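Local coordinates for protein DsvD (Desulfovibrio vulgaris, PDB 1UCR), which is of uncertain function but may play an essential role in dissimilatory sulfite reduction and possibly binds DNA through its winged-helix motif, at residues A4-K7 / V8-L12; Y23-D26 / F27-L30. All blocks are in the same frame, centred on the assembly; numbering follows the deposited sequence.

Contacts 1 and 2 lie on successive helices, 3-12 and 24-30, of one small winged-helix domain, and their centres lie 12 Å apart. Both are local, made of side chains and carbonyls one turn apart. They meet along an apolar seam: Phe11 CD2 packs on Leu30 CD1 at 3.5 Å, Leu12 CD2 on Phe27 CZ at 4.0 Å, and Val8 CG1 on Phe27 CE2 at 4.0 Å. Helix 36-48 covers both, its Leu43 touching Val8 and Phe27. Contact 1 leads to a sulfate at Lys5 and, through Gln6, to the second subunit; contact 2 forms the strand-to-helix junction, with Tyr23 and Phe24 against strand 60-65 and the Asn25 side chain about 3 Å from another sulfate.

Contact 1 of 2, residues A4-K7 / V8-L12; sequences AKQK and VVDFL. With SO4 (sulfate ion), chain F.
Gln6 lays the end of its side chain across the carboxylate of Asp10, one helical turn further on, and NE2 gives a hydrogen bond to Asp10 OD1 at 2.9 Å. With CG anti to the backbone N (chi1 -174°) and the chain bent at chi2, the amide folds along the helix to the acid. Amide and carboxylate planes stand 33° apart, and NE2 approaches OD1 41° out of the carboxylate plane, although the N-H points fairly straight at it. NE2 also bonds Glu50 of the second subunit, which makes this glutamine a bridge between its own helix and the dimer partner; a primary amide, with two N-H groups, suits that double duty.

The backbone beneath is regular helix. Val9 N reaches Lys5 O at 3.0 Å with a nearly straight N-H, Asp10 N reaches Gln6 O at 2.8 Å, and Phe11 N reaches Lys7 O at 3.0 Å, whereas the bond from Val8 N to Ala4 O is weak. Branched valines fit the buried side: CG2 of Val8 rests 3.6 Å from Ala4 O, and CG2 of Val9 lies at the same distance from Lys5 O. Val8 continues inward onto Leu43, and Ala4 packs on Ile42 of helix 36-48.

The extended chain of Lys5 passes along Ala45 and Leu46 before NZ makes a hydrogen bond with sulfate O1 at 2.7 Å. The sulfate, probably from the crystallisation liquor, is also bound by Glu2 N, so a long flexible amine and a backbone N-H near the helix start share the anion. An amphipathic helix of this kind, one side packed on helices 24-30 and 36-48, is the first helix of the winged-helix fold.

Contact 2 of 2, residues Y23-D26 / F27-L30; sequences YFND and FTDL
Thr28 sets its methyl CG2 over one face of the Phe24 ring, 4.1 Å from the centroid and 29° off the normal, a CH-pi contact in which CZ is the nearest ring atom. Phe24 has CG anti to the backbone N (chi1 175°), which swings the ring along the helix to meet that methyl. Lys40 makes a cation-pi contact with the same ring, while Val39 and Leu43 pack against it, so a large flat side chain serves well here. The Phe27 ring is also buried, against Val8 and Leu12 of helix 3-12 and against Leu43; its CD1 lies 3.2 Å from Tyr23 O, obliquely placed, and Phe24 O sits near the ring plane at its edge.

Hydrogen bonds gather on two carbonyls. Phe24 O accepts from Thr28 N, in the carbonyl plane at 3.2 Å, and from Phe27 N, which stands above that plane. Asn25 O takes Asp29 N at 2.9 Å and the hydroxyl of Thr28 at 3.2 Å, both from the same face. Threonine suits the site because its two branches divide the work: OG1, between N and the carbonyl carbon (chi1 60°), turns back to the preceding turn as CG2 covers the phenyl ring.

Tyr23 is the N-cap residue where strand 22-23 passes into helix 24-30 of the winged-helix domain. Its backbone N binds Asp26 OD2 at 2.9 Å, met on the anti side of the carboxylate: one half of a capping box, the acid three residues on tying the strand end to the first turn. The helix dipole would probably favour an acid here.

As for charge, Asp26 OD1 and Asp29 OD2 stand 4.4 Å apart, which may raise the proton affinity of either, though for Asp26 the helix start and the bond from Tyr23 N would probably offset this.

Contact 1 of 2, residues A4-K7 / V8-L12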
# COMPACT_ATOMS: atom_id res chain seq x y z
N ALA B 4 0.40 15.69 5.63
CA ALA B 4 1.76 15.23 5.76
C ALA B 4 1.92 13.76 5.38
O ALA B 4 2.90 13.36 4.74
CB ALA B 4 2.32 15.44 7.17
N LYS B 5 0.92 12.95 5.78
CA LYS B 5 0.92 11.55 5.37
C LYS B 5 0.69 11.38 3.89
O LYS B 5 1.34 10.56 3.24
CB LYS B 5 -0.13 10.82 6.21
CG LYS B 5 0.33 10.65 7.66
CD LYS B 5 -0.78 9.93 8.42
CE LYS B 5 -0.33 9.80 9.86
NZ LYS B 5 -1.38 9.21 10.71
N GLN B 6 -0.23 12.16 3.31
CA GLN B 6 -0.50 12.09 1.91
C GLN B 6 0.75 12.43 1.09
O GLN B 6 1.02 11.82 0.04
CB GLN B 6 -1.65 13.05 1.51
CG GLN B 6 -2.03 12.87 0.03
CD GLN B 6 -2.66 11.48 -0.09
OE1 GLN B 6 -3.67 11.19 0.53
NE2 GLN B 6 -2.09 10.60 -0.89
N LYS B 7 1.57 13.36 1.58
CA LYS B 7 2.82 13.71 0.86
C LYS B 7 3.80 12.55 0.86
O LYS B 7 4.51 12.32 -0.14
CB LYS B 7 3.45 14.95 1.53
CG LYS B 7 2.66 16.25 1.20
CD LYS B 7 3.35 17.50 1.80
CE LYS B 7 2.52 18.73 1.43
NZ LYS B 7 3.10 19.99 1.92
N VAL B 8 3.88 11.78 1.96
CA VAL B 8 4.70 10.54 1.95
C VAL B 8 4.19 9.58 0.88
O VAL B 8 4.98 9.04 0.08
CB VAL B 8 4.67 9.91 3.33
CG1 VAL B 8 5.28 8.52 3.36
CG2 VAL B 8 5.37 10.83 4.34
N VAL B 9 2.87 9.29 0.94
CA VAL B 9 2.31 8.34 -0.01
C VAL B 9 2.56 8.81 -1.46
O VAL B 9 2.94 8.02 -2.35
CB VAL B 9 0.83 8.14 0.24
CG1 VAL B 9 0.14 7.30 -0.82
CG2 VAL B 9 0.66 7.45 1.60
N ASP B 10 2.31 10.12 -1.70
CA ASP B 10 2.47 10.61 -3.09
C ASP B 10 3.91 10.49 -3.57
O ASP B 10 4.16 10.16 -4.73
CB ASP B 10 2.07 12.08 -3.20
CG ASP B 10 0.56 12.32 -3.04
OD1 ASP B 10 -0.21 11.33 -3.01
OD2 ASP B 10 0.18 13.49 -2.91
N PHE B 11 4.89 10.74 -2.71
CA PHE B 11 6.27 10.57 -3.12
C PHE B 11 6.54 9.13 -3.52
O PHE B 11 7.14 8.82 -4.55
CB PHE B 11 7.20 11.03 -1.95
CG PHE B 11 8.65 10.61 -2.30
CD1 PHE B 11 9.35 11.34 -3.27
CD2 PHE B 11 9.25 9.54 -1.72
CE1 PHE B 11 10.66 10.97 -3.59
CE2 PHE B 11 10.56 9.13 -2.02
CZ PHE B 11 11.22 9.86 -3.01
N LEU B 12 6.10 8.17 -2.68
CA LEU B 12 6.37 6.76 -2.88
C LEU B 12 5.62 6.21 -4.09
O LEU B 12 6.16 5.34 -4.77
CB LEU B 12 6.01 5.98 -1.63
CG LEU B 12 6.90 6.27 -0.42
CD1 LEU B 12 6.34 5.51 0.80
CD2 LEU B 12 8.35 5.85 -0.68
S SO4 F . -4.72 10.57 9.27
O1 SO4 F . -3.63 10.65 10.29
O2 SO4 F . -5.72 11.57 9.60
O3 SO4 F . -5.42 9.26 9.37
O4 SO4 F . -4.10 10.61 7.94

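Contact 2 of 2, residues Y23-D26 / F27-L30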
# COMPACT_ATOMS: atom_id res chain seq x y z
N TYR B 23 15.18 5.11 2.98
CA TYR B 23 15.62 5.31 4.36
C TYR B 23 14.75 6.28 5.12
O TYR B 23 14.21 7.21 4.54
CB TYR B 23 17.06 5.88 4.37
CG TYR B 23 18.04 4.86 3.82
CD1 TYR B 23 18.70 5.09 2.61
CD2 TYR B 23 18.35 3.70 4.50
CE1 TYR B 23 19.62 4.16 2.12
CE2 TYR B 23 19.21 2.76 4.05
CZ TYR B 23 19.86 3.02 2.83
OH TYR B 23 20.72 2.03 2.36
N PHE B 24 14.72 6.12 6.44
CA PHE B 24 14.12 7.17 7.27
C PHE B 24 14.59 8.54 6.87
O PHE B 24 13.81 9.47 6.69
CB PHE B 24 14.51 6.86 8.74
CG PHE B 24 14.00 7.98 9.65
CD1 PHE B 24 12.63 8.23 9.82
CD2 PHE B 24 14.87 8.82 10.30
CE1 PHE B 24 12.18 9.27 10.61
CE2 PHE B 24 14.45 9.86 11.15
CZ PHE B 24 13.08 10.09 11.30
N ASN B 25 15.90 8.73 6.65
CA ASN B 25 16.45 10.03 6.36
C ASN B 25 16.13 10.50 4.94
O ASN B 25 16.21 11.68 4.67
CB ASN B 25 17.96 10.06 6.57
CG ASN B 25 18.39 10.08 8.01
OD1 ASN B 25 17.58 10.19 8.92
ND2 ASN B 25 19.69 9.98 8.20
N ASP B 26 15.70 9.59 4.03
CA ASP B 26 15.15 10.08 2.77
C ASP B 26 13.88 10.90 3.01
O ASP B 26 13.65 11.88 2.33
CB ASP B 26 14.83 8.92 1.83
CG ASP B 26 16.05 8.31 1.14
OD1 ASP B 26 16.87 9.09 0.60
OD2 ASP B 26 16.12 7.08 1.11
N PHE B 27 13.07 10.48 4.01
CA PHE B 27 11.82 11.22 4.29
C PHE B 27 12.11 12.52 5.00
O PHE B 27 11.50 13.56 4.70
CB PHE B 27 10.87 10.34 5.10
CG PHE B 27 10.46 9.11 4.32
CD1 PHE B 27 11.09 7.91 4.57
CD2 PHE B 27 9.48 9.18 3.32
CE1 PHE B 27 10.79 6.78 3.83
CE2 PHE B 27 9.14 8.03 2.61
CZ PHE B 27 9.81 6.84 2.88
N THR B 28 13.06 12.51 5.96
CA THR B 28 13.42 13.80 6.56
C THR B 28 14.05 14.73 5.54
O THR B 28 13.85 15.96 5.60
CB THR B 28 14.29 13.61 7.82
OG1 THR B 28 15.50 12.94 7.48
CG2 THR B 28 13.56 12.83 8.90
N ASP B 29 14.78 14.19 4.55
CA ASP B 29 15.31 15.03 3.45
C ASP B 29 14.21 15.71 2.66
O ASP B 29 14.33 16.82 2.21
CB ASP B 29 16.11 14.15 2.50
CG ASP B 29 17.52 13.80 2.92
OD1 ASP B 29 18.04 14.40 3.90
OD2 ASP B 29 18.11 12.97 2.21
N LEU B 30 13.11 14.97 2.44
CA LEU B 30 11.99 15.48 1.68
C LEU B 30 11.17 16.47 2.44
O LEU B 30 10.54 17.33 1.80
CB LEU B 30 11.05 14.34 1.24
CG LEU B 30 11.64 13.40 0.18
CD1 LEU B 30 10.74 12.18 0.07
CD2 LEU B 30 11.76 14.11 -1.18